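Local coordinates for aspartate-semialdehyde dehydrogenase 2 (Vibrio cholerae, PDB 2R00), which catalyses the NADPH-dependent reductive dephosphorylation of L-aspartyl-4-phosphate to L-aspartate-semialdehyde, on the way to lysine, threonine and methionine, at residues Q3-I8 and V30-L35; T18-L23 and Y46-K51; Q24-P29 and N323-A328; V66-F71 and V91-T96. One frame throughout, in Å; residues are numbered along the deposited sequence.

Contact 1 of 4, residues Q3-I8 and V30-L35; sequences QFNVAI and VDELFL
N5 lays its amide across the start of E32, and the two side chains cross at a slant, the amide and carboxylate planes 90° apart. With CG anti to the carbonyl carbon (chi1 -69°), OD1 swings to the neighbouring strand and accepts a hydrogen bond from E32 N at 2.9 Å, in the carbonyl plane though bent at the hydrogen. The register slips by one residue here, a beta bulge, and the asparagine oxygen serves a backbone N-H that the slip leaves over. Beyond it I8 and L35 run side by side, I8 CD1 lying 3.9 Å from L35 CD2, while L33 crosses I8 at an angle; branched aliphatic chains suit this buried face beneath helix 14-25. On the other face F34 turns its ring edge to N5 CB, and its ring meets that of F61 at a steep inclination. Parallel pairing resumes after the bulge, with F34 N bound to V6 O at 2.7 Å. The asparagine amide thus takes up the extra N-H at the bulge, while the buried faces beyond it are held by aliphatic and aromatic packing.

Contact 2 of 4, residues T18-L23 and Y46-K51; sequences TMLEVL and YRFNGK
The carbonyl oxygen of L23 takes a hydrogen bond from a water at 2.8 Å, and the same water accepts one from N49 ND2 at 2.9 Å, joining helix 14-25 to the turn between strands 45-48 and 51-57. N49 stands in the type I' turn from F48 to K51, with positive phi, which asparagine tolerates better than most residues. Its backbone N is bound by Q24 OE1 of the helix end, a second polar tie beside the water bridge.

The side-chain packing across the contact is mainly apolar. L20 carries most of it: with CG anti to its own N (chi1 175°), the side chain reaches from the helix to the hairpin, where CD1 lies 3.8 Å from Y46 CB and CD2 lies 3.8 Å from R47 O. L20 and F48 run antiparallel alongside one another, L20 CG coming within 3.9 Å of F48 CD2. The F48 ring turns its edge to the helix, so that F48 CE2 sits 3.7 Å from L20 O, near the ring plane, and 3.8 Å from L23 CB. A phenyl ring suits this place because its C-H edge, slightly positive, can face a carbonyl oxygen as readily as a methylene. The Y46 hydroxyl is hydrogen-bonded to E17, one residue before T18 in the same helix. The apolar centre of L20, L23 and F48 is thus bordered by the water bridge and the Q24 bond, which pair polar atoms of the turn and the helix end.

Contact 3 of 4, residues Q24-P29 and N323-A328; sequences QEREFP and NAVQIA
Apolar packing forms the inner part of this contact, where F28 leans on helix 316-335. Its ring presents an edge to the A328 backbone, F28 CE1 lying 3.6 Å from A328 C in the ring plane and 3.7 Å from A328 CB. V325 CG1 approaches the same ring obliquely, 4.2 Å from F28 CD1. The small A328 lets the phenyl edge come close to the helix backbone, and F28 CG, anti to its N (chi1 -167°), directs the ring there.

The outer part is made by a long charged chain. R26 passes V325 head to tail, its aliphatic CD 4.0 Å from V325 CG1, and a bend at chi3 carries the guanidinium on to Q326. There Q326 CG rests over one face of the flat group, 3.8 Å from R26 NH1, with the guanidinium and amide planes 41° apart. Arginine suits this exposed margin because its methylenes pack on V325 while the guanidinium reaches a carboxylate partner, R26 NH1 making a salt bridge with E329; Q326 NE2 bonds E111.

Backbone bonds shape the turn. E27 N donates to Q24 O at 2.9 Å and F28 N probably to L23 O at 3.0 Å, a Schellman motif in which E27, with positive phi, ends helix 14-25. This is the helix-to-strand connection of a beta-alpha-beta unit in the nucleotide-binding domain, packed against the C-terminal helix.

Contact 4 of 4, residues V66-F71 and V91-T96; sequences VHIALF and VVIDNT
F71 and I93 have the most surface buried between the two strands. The F71 ring lies with one face to V92, whose CG1 sits 3.7 Å from the ring centroid and 12° off its normal, a clear CH-pi contact. V92 CG1 is anti to the backbone N (chi1 180°), which places this methyl over the ring centre; a flat phenyl and a slim branched valine suit each other here. D94 OD1 comes to 3.2 Å from F71 CB, with the carboxylate plane steeply inclined to the ring, and takes its hydrogen bond from S78.

I93 points to the other face of the sheet. It lies alongside L70, pointing the same way, and crosses I68; I93 CD1 touches L70 CD2 at 3.9 Å and I68 CG2 at 3.8 Å. These aliphatic chains face helices 14-25 and 316-335, while F71 and V92 face helix 75-87. Between the strands the backbones bond in regular parallel alternation: A69 O accepts from I93 N at 2.8 Å, and F71 O from N95 N at 2.8 Å. D94 OD2 also holds the T96 hydroxyl. Strand 68-71, helix 75-87 and strand 91-94 thus make a beta-alpha-beta crossover of the Rossmann-type domain, its C-terminal strand end close to the predicted NADP and phosphate sites.

Contacts 1 and 4 are strand pairs of one seven-stranded mixed sheet, their centres about 11 Å apart, and adjoining strands 4-9 and 68-71 link them through backbone bonds. Contact 2 sets helix 14-25 against strand 45-48 at the sheet's edge, about 10 Å from contact 1. Contact 3 packs the turn that leaves the same helix, through R26 and F28, on helix 316-335, about 11 Å from contacts 1 and 2; contact 4, about 12 Å away, meets it where A328 packs on I93. Along the chain contacts 1, 2 and 3 interleave, whereas contact 4 follows contacts 1 and 2 within the span of contact 3. The C-terminal helix thus packs on the nucleotide-binding domain.

Contact 1 of 4, residues Q3-I8 and V30-L35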
loop_
_atom_site.group_PDB
_atom_site.type_symbol
_atom_site.label_atom_id
_atom_site.label_comp_id
_atom_site.label_asym_id
_atom_site.label_seq_id
_atom_site.Cartn_x
_atom_site.Cartn_y
_atom_site.Cartn_z
ATOM N N GLN A 3 35.892 -27.588 -4.411
ATOM C CA GLN A 3 34.947 -27.196 -5.442
ATOM C C GLN A 3 33.843 -28.231 -5.589
ATOM O O GLN A 3 34.070 -29.430 -5.413
ATOM C CB GLN A 3 35.664 -26.971 -6.772
ATOM C CG GLN A 3 36.624 -25.783 -6.742
ATOM C CD GLN A 3 37.001 -25.291 -8.123
ATOM O OE1 GLN A 3 36.909 -24.089 -8.407
ATOM N NE2 GLN A 3 37.422 -26.211 -8.995
ATOM N N PHE A 4 32.650 -27.756 -5.929
ATOM C CA PHE A 4 31.459 -28.601 -5.922
ATOM C C PHE A 4 30.785 -28.633 -7.282
ATOM O O PHE A 4 30.784 -27.638 -8.013
ATOM C CB PHE A 4 30.483 -28.107 -4.851
ATOM C CG PHE A 4 31.109 -27.954 -3.499
ATOM C CD1 PHE A 4 31.021 -28.974 -2.563
ATOM C CD2 PHE A 4 31.811 -26.796 -3.167
ATOM C CE1 PHE A 4 31.611 -28.847 -1.311
ATOM C CE2 PHE A 4 32.406 -26.660 -1.921
ATOM C CZ PHE A 4 32.305 -27.687 -0.989
ATOM N N ASN A 5 30.232 -29.792 -7.623
ATOM C CA ASN A 5 29.407 -29.932 -8.805
ATOM C C ASN A 5 27.980 -29.477 -8.499
ATOM O O ASN A 5 27.382 -29.867 -7.476
ATOM C CB ASN A 5 29.427 -31.374 -9.313
ATOM C CG ASN A 5 30.781 -31.778 -9.888
ATOM O OD1 ASN A 5 31.521 -30.946 -10.426
ATOM N ND2 ASN A 5 31.113 -33.061 -9.768
ATOM N N VAL A 6 27.456 -28.639 -9.389
ATOM C CA VAL A 6 26.176 -27.968 -9.188
ATOM C C VAL A 6 25.291 -28.071 -10.430
ATOM O O VAL A 6 25.751 -27.868 -11.559
ATOM C CB VAL A 6 26.385 -26.477 -8.816
ATOM C CG1 VAL A 6 25.043 -25.778 -8.566
ATOM C CG2 VAL A 6 27.292 -26.349 -7.591
ATOM N N ALA A 7 24.022 -28.394 -10.203
ATOM C CA ALA A 7 23.009 -28.408 -11.251
ATOM C C ALA A 7 22.026 -27.265 -11.047
ATOM O O ALA A 7 21.685 -26.915 -9.905
ATOM C CB ALA A 7 22.250 -29.740 -11.261
ATOM N N ILE A 8 21.567 -26.699 -12.158
ATOM C CA ILE A 8 20.421 -25.801 -12.150
ATOM C C ILE A 8 19.336 -26.458 -12.982
ATOM O O ILE A 8 19.550 -26.759 -14.156
ATOM C CB ILE A 8 20.756 -24.404 -12.728
ATOM C CG1 ILE A 8 21.804 -23.696 -11.861
ATOM C CG2 ILE A 8 19.482 -23.538 -12.829
ATOM C CD1 ILE A 8 22.417 -22.456 -12.527
ATOM N N VAL A 30 32.381 -23.546 -7.957
ATOM C CA VAL A 30 31.845 -24.548 -8.858
ATOM C C VAL A 30 33.003 -25.268 -9.541
ATOM O O VAL A 30 33.921 -24.632 -10.081
ATOM C CB VAL A 30 30.924 -23.916 -9.934
ATOM C CG1 VAL A 30 30.466 -24.964 -10.962
ATOM C CG2 VAL A 30 29.726 -23.244 -9.280
ATOM N N ASP A 31 32.956 -26.595 -9.479
ATOM C CA ASP A 31 33.807 -27.448 -10.275
ATOM C C ASP A 31 33.113 -27.584 -11.626
ATOM O O ASP A 31 33.472 -26.896 -12.589
ATOM C CB ASP A 31 33.983 -28.797 -9.568
ATOM C CG ASP A 31 34.785 -29.807 -10.388
ATOM O OD1 ASP A 31 34.943 -30.941 -9.891
ATOM O OD2 ASP A 31 35.249 -29.482 -11.509
ATOM N N GLU A 32 32.088 -28.431 -11.692
ATOM C CA GLU A 32 31.289 -28.551 -12.906
ATOM C C GLU A 32 29.856 -28.050 -12.707
ATOM O O GLU A 32 29.211 -28.355 -11.699
ATOM C CB GLU A 32 31.272 -29.997 -13.375
ATOM C CG GLU A 32 31.026 -30.178 -14.859
ATOM C CD GLU A 32 31.456 -31.555 -15.347
ATOM O OE1 GLU A 32 32.236 -32.237 -14.631
ATOM O OE2 GLU A 32 31.002 -31.955 -16.441
ATOM N N LEU A 33 29.371 -27.278 -13.675
ATOM C CA LEU A 33 27.990 -26.806 -13.666
ATOM C C LEU A 33 27.186 -27.581 -14.693
ATOM O O LEU A 33 27.627 -27.737 -15.834
ATOM C CB LEU A 33 27.924 -25.299 -13.966
ATOM C CG LEU A 33 26.533 -24.653 -13.990
ATOM C CD1 LEU A 33 25.910 -24.629 -12.591
ATOM C CD2 LEU A 33 26.597 -23.252 -14.564
ATOM N N PHE A 34 26.016 -28.073 -14.280
ATOM C CA PHE A 34 25.088 -28.752 -15.185
ATOM C C PHE A 34 23.788 -27.959 -15.306
ATOM O O PHE A 34 23.252 -27.458 -14.311
ATOM C CB PHE A 34 24.802 -30.186 -14.716
ATOM C CG PHE A 34 26.032 -31.047 -14.598
ATOM C CD1 PHE A 34 26.775 -31.068 -13.424
ATOM C CD2 PHE A 34 26.446 -31.841 -15.664
ATOM C CE1 PHE A 34 27.921 -31.867 -13.305
ATOM C CE2 PHE A 34 27.584 -32.641 -15.554
ATOM C CZ PHE A 34 28.321 -32.649 -14.374
ATOM N N LEU A 35 23.297 -27.831 -16.529
ATOM C CA LEU A 35 22.065 -27.108 -16.777
ATOM C C LEU A 35 21.021 -28.075 -17.306
ATOM O O LEU A 35 21.245 -28.758 -18.311
ATOM C CB LEU A 35 22.301 -25.946 -17.748
ATOM C CG LEU A 35 23.358 -24.921 -17.323
ATOM C CD1 LEU A 35 23.586 -23.870 -18.419
ATOM C CD2 LEU A 35 22.999 -24.252 -15.991
#

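Contact 2 of 4, residues T18-L23 and Y46-K51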
loop_
_atom_site.group_PDB
_atom_site.type_symbol
_atom_site.label_atom_id
_atom_site.label_comp_id
_atom_site.label_asym_id
_atom_site.label_seq_id
_atom_site.Cartn_x
_atom_site.Cartn_y
_atom_site.Cartn_z
ATOM N N THR A 18 19.137 -16.427 -14.108
ATOM C CA THR A 18 19.643 -15.517 -13.079
ATOM C C THR A 18 20.519 -16.258 -12.068
ATOM O O THR A 18 21.536 -15.726 -11.622
ATOM C CB THR A 18 18.499 -14.730 -12.386
ATOM O OG1 THR A 18 17.684 -14.098 -13.381
ATOM C CG2 THR A 18 19.060 -13.657 -11.455
ATOM N N MET A 19 20.138 -17.487 -11.717
ATOM C CA MET A 19 20.946 -18.314 -10.811
ATOM C C MET A 19 22.375 -18.538 -11.328
ATOM O O MET A 19 23.337 -18.435 -10.570
ATOM C CB MET A 19 20.252 -19.647 -10.515
ATOM C CG MET A 19 19.104 -19.527 -9.525
ATOM S SD MET A 19 18.160 -21.048 -9.435
ATOM C CE MET A 19 17.223 -20.774 -7.922
ATOM N N LEU A 20 22.504 -18.848 -12.614
ATOM C CA LEU A 20 23.819 -18.978 -13.242
ATOM C C LEU A 20 24.630 -17.682 -13.072
ATOM O O LEU A 20 25.783 -17.728 -12.633
ATOM C CB LEU A 20 23.667 -19.375 -14.723
ATOM C CG LEU A 20 24.889 -19.479 -15.650
ATOM C CD1 LEU A 20 24.578 -20.432 -16.799
ATOM C CD2 LEU A 20 25.266 -18.119 -16.211
ATOM N N GLU A 21 24.016 -16.540 -13.394
ATOM C CA GLU A 21 24.654 -15.218 -13.226
ATOM C C GLU A 21 25.103 -14.931 -11.799
ATOM O O GLU A 21 26.180 -14.353 -11.581
ATOM C CB GLU A 21 23.710 -14.098 -13.654
ATOM C CG GLU A 21 23.407 -14.056 -15.135
ATOM C CD GLU A 21 22.363 -13.001 -15.482
ATOM O OE1 GLU A 21 21.680 -13.168 -16.511
ATOM O OE2 GLU A 21 22.217 -12.006 -14.727
ATOM N N VAL A 22 24.272 -15.314 -10.831
ATOM C CA VAL A 22 24.581 -15.080 -9.425
ATOM C C VAL A 22 25.726 -15.978 -8.946
ATOM O O VAL A 22 26.606 -15.512 -8.246
ATOM C CB VAL A 22 23.320 -15.181 -8.511
ATOM C CG1 VAL A 22 23.700 -15.063 -7.040
ATOM C CG2 VAL A 22 22.298 -14.099 -8.887
ATOM N N LEU A 23 25.712 -17.252 -9.337
ATOM C CA LEU A 23 26.814 -18.171 -9.039
ATOM C C LEU A 23 28.152 -17.637 -9.557
ATOM O O LEU A 23 29.185 -17.755 -8.889
ATOM C CB LEU A 23 26.540 -19.562 -9.627
ATOM C CG LEU A 23 25.507 -20.456 -8.916
ATOM C CD1 LEU A 23 25.140 -21.670 -9.783
ATOM C CD2 LEU A 23 25.999 -20.895 -7.546
ATOM N N TYR A 46 25.128 -21.766 -22.757
ATOM C CA TYR A 46 25.361 -20.625 -21.878
ATOM C C TYR A 46 26.840 -20.528 -21.513
ATOM O O TYR A 46 27.551 -21.538 -21.502
ATOM C CB TYR A 46 24.529 -20.760 -20.596
ATOM C CG TYR A 46 23.039 -20.596 -20.812
ATOM C CD1 TYR A 46 22.230 -21.702 -21.057
ATOM C CD2 TYR A 46 22.443 -19.332 -20.780
ATOM C CE1 TYR A 46 20.859 -21.561 -21.253
ATOM C CE2 TYR A 46 21.087 -19.180 -20.978
ATOM C CZ TYR A 46 20.299 -20.299 -21.212
ATOM O OH TYR A 46 18.951 -20.156 -21.410
ATOM N N ARG A 47 27.292 -19.315 -21.200
ATOM C CA ARG A 47 28.674 -19.095 -20.783
ATOM C C ARG A 47 28.730 -18.889 -19.277
ATOM O O ARG A 47 28.046 -18.019 -18.746
ATOM C CB ARG A 47 29.265 -17.874 -21.499
ATOM C CG ARG A 47 30.735 -17.622 -21.200
ATOM C CD ARG A 47 31.303 -16.576 -22.153
ATOM N NE ARG A 47 32.669 -16.202 -21.798
ATOM C CZ ARG A 47 33.759 -16.749 -22.335
ATOM N NH1 ARG A 47 33.650 -17.697 -23.265
ATOM N NH2 ARG A 47 34.963 -16.340 -21.940
ATOM N N PHE A 48 29.560 -19.679 -18.603
ATOM C CA PHE A 48 29.679 -19.594 -17.156
ATOM C C PHE A 48 31.134 -19.719 -16.741
ATOM O O PHE A 48 31.785 -20.720 -17.050
ATOM C CB PHE A 48 28.829 -20.690 -16.485
ATOM C CG PHE A 48 29.056 -20.815 -15.013
ATOM C CD1 PHE A 48 29.939 -21.767 -14.513
ATOM C CD2 PHE A 48 28.390 -19.978 -14.118
ATOM C CE1 PHE A 48 30.152 -21.892 -13.148
ATOM C CE2 PHE A 48 28.598 -20.090 -12.755
ATOM C CZ PHE A 48 29.485 -21.047 -12.264
ATOM N N ASN A 49 31.630 -18.710 -16.027
ATOM C CA ASN A 49 33.038 -18.648 -15.633
ATOM C C ASN A 49 33.996 -18.865 -16.822
ATOM O O ASN A 49 35.022 -19.545 -16.698
ATOM C CB ASN A 49 33.331 -19.631 -14.491
ATOM C CG ASN A 49 32.849 -19.124 -13.132
ATOM O OD1 ASN A 49 32.614 -17.931 -12.946
ATOM N ND2 ASN A 49 32.724 -20.036 -12.168
ATOM N N GLY A 50 33.636 -18.294 -17.971
ATOM C CA GLY A 50 34.444 -18.382 -19.187
ATOM C C GLY A 50 34.372 -19.703 -19.944
ATOM O O GLY A 50 35.075 -19.884 -20.947
ATOM N N LYS A 51 33.523 -20.616 -19.467
ATOM C CA LYS A 51 33.340 -21.933 -20.079
ATOM C C LYS A 51 31.923 -22.090 -20.647
ATOM O O LYS A 51 30.974 -21.455 -20.166
ATOM C CB LYS A 51 33.635 -23.044 -19.065
ATOM C CG LYS A 51 35.012 -22.954 -18.400
ATOM C CD LYS A 51 35.351 -24.243 -17.668
ATOM C CE LYS A 51 36.653 -24.118 -16.883
ATOM N NZ LYS A 51 36.978 -25.385 -16.155
HETATM O O HOH W 1 31.329 -19.385 -9.732
#

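Contact 3 of 4, residues Q24-P29 and N323-A328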
loop_
_atom_site.group_PDB
_atom_site.type_symbol
_atom_site.label_atom_id
_atom_site.label_comp_id
_atom_site.label_asym_id
_atom_site.label_seq_id
_atom_site.Cartn_x
_atom_site.Cartn_y
_atom_site.Cartn_z
ATOM N N GLN A 24 28.119 -17.047 -10.742
ATOM C CA GLN A 24 29.300 -16.431 -11.332
ATOM C C GLN A 24 29.714 -15.158 -10.556
ATOM O O GLN A 24 30.835 -15.074 -10.039
ATOM C CB GLN A 24 29.036 -16.150 -12.809
ATOM C CG GLN A 24 30.191 -15.514 -13.554
ATOM C CD GLN A 24 29.894 -15.383 -15.020
ATOM O OE1 GLN A 24 30.021 -16.341 -15.773
ATOM N NE2 GLN A 24 29.492 -14.186 -15.442
ATOM N N GLU A 25 28.792 -14.206 -10.431
ATOM C CA GLU A 25 29.051 -12.957 -9.705
ATOM C C GLU A 25 29.545 -13.162 -8.262
ATOM O O GLU A 25 30.481 -12.485 -7.819
ATOM C CB GLU A 25 27.825 -12.037 -9.762
ATOM C CG GLU A 25 27.635 -11.398 -11.137
ATOM C CD GLU A 25 26.277 -10.738 -11.341
ATOM O OE1 GLU A 25 25.539 -10.534 -10.341
ATOM O OE2 GLU A 25 25.951 -10.411 -12.513
ATOM N N ARG A 26 28.926 -14.101 -7.546
ATOM C CA ARG A 26 29.302 -14.420 -6.163
ATOM C C ARG A 26 30.541 -15.325 -6.061
ATOM O O ARG A 26 30.992 -15.660 -4.958
ATOM C CB ARG A 26 28.119 -15.061 -5.420
ATOM C CG ARG A 26 26.963 -14.122 -5.152
ATOM C CD ARG A 26 26.073 -14.623 -4.009
ATOM N NE ARG A 26 25.607 -13.480 -3.234
ATOM C CZ ARG A 26 25.865 -13.262 -1.949
ATOM N NH1 ARG A 26 26.554 -14.130 -1.219
ATOM N NH2 ARG A 26 25.388 -12.169 -1.384
ATOM N N GLU A 27 31.084 -15.723 -7.210
ATOM C CA GLU A 27 32.280 -16.572 -7.264
ATOM C C GLU A 27 32.119 -17.855 -6.423
ATOM O O GLU A 27 33.014 -18.252 -5.664
ATOM C CB GLU A 27 33.535 -15.771 -6.866
ATOM C CG GLU A 27 33.816 -14.542 -7.757
ATOM C CD GLU A 27 34.934 -13.651 -7.210
ATOM O OE1 GLU A 27 35.981 -14.190 -6.781
ATOM O OE2 GLU A 27 34.767 -12.407 -7.213
ATOM N N PHE A 28 30.964 -18.501 -6.573
ATOM C CA PHE A 28 30.709 -19.787 -5.925
ATOM C C PHE A 28 31.726 -20.825 -6.412
ATOM O O PHE A 28 32.019 -20.867 -7.610
ATOM C CB PHE A 28 29.282 -20.272 -6.219
ATOM C CG PHE A 28 28.847 -21.411 -5.342
ATOM C CD1 PHE A 28 28.212 -21.167 -4.134
ATOM C CD2 PHE A 28 29.077 -22.728 -5.722
ATOM C CE1 PHE A 28 27.822 -22.221 -3.313
ATOM C CE2 PHE A 28 28.695 -23.791 -4.906
ATOM C CZ PHE A 28 28.065 -23.536 -3.705
ATOM N N PRO A 29 32.274 -21.650 -5.489
ATOM C CA PRO A 29 33.273 -22.642 -5.894
ATOM C C PRO A 29 32.665 -23.806 -6.687
ATOM O O PRO A 29 32.454 -24.893 -6.153
ATOM C CB PRO A 29 33.864 -23.111 -4.564
ATOM C CG PRO A 29 32.770 -22.907 -3.571
ATOM C CD PRO A 29 32.021 -21.685 -4.035
ATOM N N ASN A 323 19.114 -15.432 -2.759
ATOM C CA ASN A 323 18.814 -16.122 -1.504
ATOM C C ASN A 323 19.222 -17.596 -1.583
ATOM O O ASN A 323 19.855 -18.133 -0.660
ATOM C CB ASN A 323 17.328 -15.993 -1.140
ATOM C CG ASN A 323 17.061 -16.307 0.316
ATOM O OD1 ASN A 323 17.316 -15.479 1.195
ATOM N ND2 ASN A 323 16.547 -17.508 0.586
ATOM N N ALA A 324 18.863 -18.222 -2.704
ATOM C CA ALA A 324 19.184 -19.615 -3.025
ATOM C C ALA A 324 20.683 -19.884 -3.036
ATOM O O ALA A 324 21.137 -20.890 -2.491
ATOM C CB ALA A 324 18.583 -19.982 -4.383
ATOM N N VAL A 325 21.449 -18.994 -3.664
ATOM C CA VAL A 325 22.910 -19.137 -3.688
ATOM C C VAL A 325 23.523 -18.945 -2.284
ATOM O O VAL A 325 24.416 -19.702 -1.892
ATOM C CB VAL A 325 23.557 -18.217 -4.758
ATOM C CG1 VAL A 325 25.080 -18.393 -4.802
ATOM C CG2 VAL A 325 22.963 -18.515 -6.129
ATOM N N GLN A 326 23.014 -17.973 -1.518
ATOM C CA GLN A 326 23.458 -17.773 -0.128
ATOM C C GLN A 326 23.235 -19.004 0.747
ATOM O O GLN A 326 24.052 -19.310 1.627
ATOM C CB GLN A 326 22.726 -16.603 0.510
ATOM C CG GLN A 326 23.174 -15.227 0.049
ATOM C CD GLN A 326 22.319 -14.132 0.651
ATOM O OE1 GLN A 326 21.165 -13.955 0.273
ATOM N NE2 GLN A 326 22.883 -13.394 1.599
ATOM N N ILE A 327 22.114 -19.691 0.523
ATOM C CA ILE A 327 21.852 -20.969 1.172
ATOM C C ILE A 327 22.960 -21.958 0.825
ATOM O O ILE A 327 23.524 -22.581 1.720
ATOM C CB ILE A 327 20.462 -21.559 0.772
ATOM C CG1 ILE A 327 19.324 -20.666 1.295
ATOM C CG2 ILE A 327 20.325 -22.986 1.300
ATOM C CD1 ILE A 327 17.944 -20.947 0.681
ATOM N N ALA A 328 23.266 -22.085 -0.473
ATOM C CA ALA A 328 24.298 -23.012 -0.969
ATOM C C ALA A 328 25.688 -22.700 -0.413
ATOM O O ALA A 328 26.486 -23.607 -0.161
ATOM C CB ALA A 328 24.344 -22.992 -2.492
#

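Contact 4 of 4, residues V66-F71 and V91-T96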
loop_
_atom_site.group_PDB
_atom_site.type_symbol
_atom_site.label_atom_id
_atom_site.label_comp_id
_atom_site.label_asym_id
_atom_site.label_seq_id
_atom_site.Cartn_x
_atom_site.Cartn_y
_atom_site.Cartn_z
ATOM N N VAL A 66 26.366 -34.620 -9.195
ATOM C CA VAL A 66 26.307 -33.321 -8.500
ATOM C C VAL A 66 26.171 -33.412 -6.986
ATOM O O VAL A 66 25.630 -34.387 -6.453
ATOM C CB VAL A 66 25.210 -32.373 -9.082
ATOM C CG1 VAL A 66 25.575 -31.928 -10.490
ATOM C CG2 VAL A 66 23.858 -33.031 -9.091
ATOM N N HIS A 67 26.665 -32.377 -6.308
ATOM C CA HIS A 67 26.544 -32.251 -4.862
ATOM C C HIS A 67 25.272 -31.496 -4.480
ATOM O O HIS A 67 24.618 -31.828 -3.495
ATOM C CB HIS A 67 27.747 -31.504 -4.292
ATOM C CG HIS A 67 29.052 -32.213 -4.494
ATOM N ND1 HIS A 67 29.877 -31.962 -5.573
ATOM C CD2 HIS A 67 29.679 -33.155 -3.749
ATOM C CE1 HIS A 67 30.953 -32.726 -5.486
ATOM N NE2 HIS A 67 30.859 -33.458 -4.388
ATOM N N ILE A 68 24.956 -30.466 -5.260
ATOM C CA ILE A 68 23.877 -29.521 -4.946
ATOM C C ILE A 68 23.124 -29.168 -6.222
ATOM O O ILE A 68 23.722 -29.009 -7.291
ATOM C CB ILE A 68 24.428 -28.224 -4.285
ATOM C CG1 ILE A 68 25.071 -28.535 -2.928
ATOM C CG2 ILE A 68 23.320 -27.152 -4.111
ATOM C CD1 ILE A 68 26.024 -27.448 -2.448
ATOM N N ALA A 69 21.805 -29.056 -6.113
ATOM C CA ALA A 69 21.011 -28.615 -7.250
ATOM C C ALA A 69 20.139 -27.446 -6.832
ATOM O O ALA A 69 19.597 -27.448 -5.734
ATOM C CB ALA A 69 20.156 -29.758 -7.794
ATOM N N LEU A 70 20.035 -26.450 -7.707
ATOM C CA LEU A 70 19.107 -25.341 -7.535
ATOM C C LEU A 70 17.959 -25.561 -8.508
ATOM O O LEU A 70 18.176 -25.633 -9.718
ATOM C CB LEU A 70 19.796 -23.984 -7.817
ATOM C CG LEU A 70 21.188 -23.675 -7.257
ATOM C CD1 LEU A 70 21.704 -22.316 -7.750
ATOM C CD2 LEU A 70 21.211 -23.712 -5.732
ATOM N N PHE A 71 16.743 -25.683 -7.980
ATOM C CA PHE A 71 15.557 -25.945 -8.803
ATOM C C PHE A 71 14.736 -24.675 -8.961
ATOM O O PHE A 71 14.400 -24.021 -7.971
ATOM C CB PHE A 71 14.659 -27.001 -8.130
ATOM C CG PHE A 71 15.057 -28.446 -8.380
ATOM C CD1 PHE A 71 16.393 -28.828 -8.576
ATOM C CD2 PHE A 71 14.083 -29.444 -8.350
ATOM C CE1 PHE A 71 16.728 -30.175 -8.787
ATOM C CE2 PHE A 71 14.406 -30.789 -8.567
ATOM C CZ PHE A 71 15.735 -31.157 -8.775
ATOM N N VAL A 91 21.774 -32.466 -2.613
ATOM C CA VAL A 91 21.016 -31.547 -1.774
ATOM C C VAL A 91 20.341 -30.509 -2.669
ATOM O O VAL A 91 21.012 -29.755 -3.388
ATOM C CB VAL A 91 21.870 -30.885 -0.646
ATOM C CG1 VAL A 91 20.978 -30.037 0.283
ATOM C CG2 VAL A 91 22.595 -31.941 0.156
ATOM N N VAL A 92 19.007 -30.500 -2.635
ATOM C CA VAL A 92 18.205 -29.663 -3.523
ATOM C C VAL A 92 17.810 -28.382 -2.793
ATOM O O VAL A 92 17.278 -28.429 -1.687
ATOM C CB VAL A 92 16.933 -30.401 -4.017
ATOM C CG1 VAL A 92 16.095 -29.515 -4.945
ATOM C CG2 VAL A 92 17.300 -31.715 -4.710
ATOM N N ILE A 93 18.111 -27.244 -3.404
ATOM C CA ILE A 93 17.617 -25.960 -2.922
ATOM C C ILE A 93 16.489 -25.567 -3.872
ATOM O O ILE A 93 16.714 -25.369 -5.062
ATOM C CB ILE A 93 18.750 -24.891 -2.831
ATOM C CG1 ILE A 93 19.773 -25.311 -1.755
ATOM C CG2 ILE A 93 18.155 -23.513 -2.533
ATOM C CD1 ILE A 93 21.210 -24.841 -2.003
ATOM N N ASP A 94 15.267 -25.520 -3.337
ATOM C CA ASP A 94 14.070 -25.492 -4.169
ATOM C C ASP A 94 13.398 -24.137 -4.197
ATOM O O ASP A 94 12.830 -23.700 -3.202
ATOM C CB ASP A 94 13.050 -26.539 -3.715
ATOM C CG ASP A 94 11.961 -26.749 -4.737
ATOM O OD1 ASP A 94 12.314 -26.910 -5.926
ATOM O OD2 ASP A 94 10.764 -26.743 -4.367
ATOM N N ASN A 95 13.434 -23.498 -5.356
ATOM C CA ASN A 95 12.771 -22.212 -5.519
ATOM C C ASN A 95 11.375 -22.374 -6.100
ATOM O O ASN A 95 11.072 -21.848 -7.177
ATOM C CB ASN A 95 13.622 -21.253 -6.352
ATOM C CG ASN A 95 13.008 -19.868 -6.446
ATOM O OD1 ASN A 95 12.750 -19.223 -5.437
ATOM N ND2 ASN A 95 12.736 -19.430 -7.658
ATOM N N THR A 96 10.533 -23.141 -5.393
ATOM C CA THR A 96 9.099 -23.214 -5.681
ATOM C C THR A 96 8.335 -23.185 -4.365
ATOM O O THR A 96 8.935 -23.230 -3.283
ATOM C CB THR A 96 8.694 -24.503 -6.500
ATOM O OG1 THR A 96 8.602 -25.638 -5.629
ATOM C CG2 THR A 96 9.710 -24.807 -7.591
#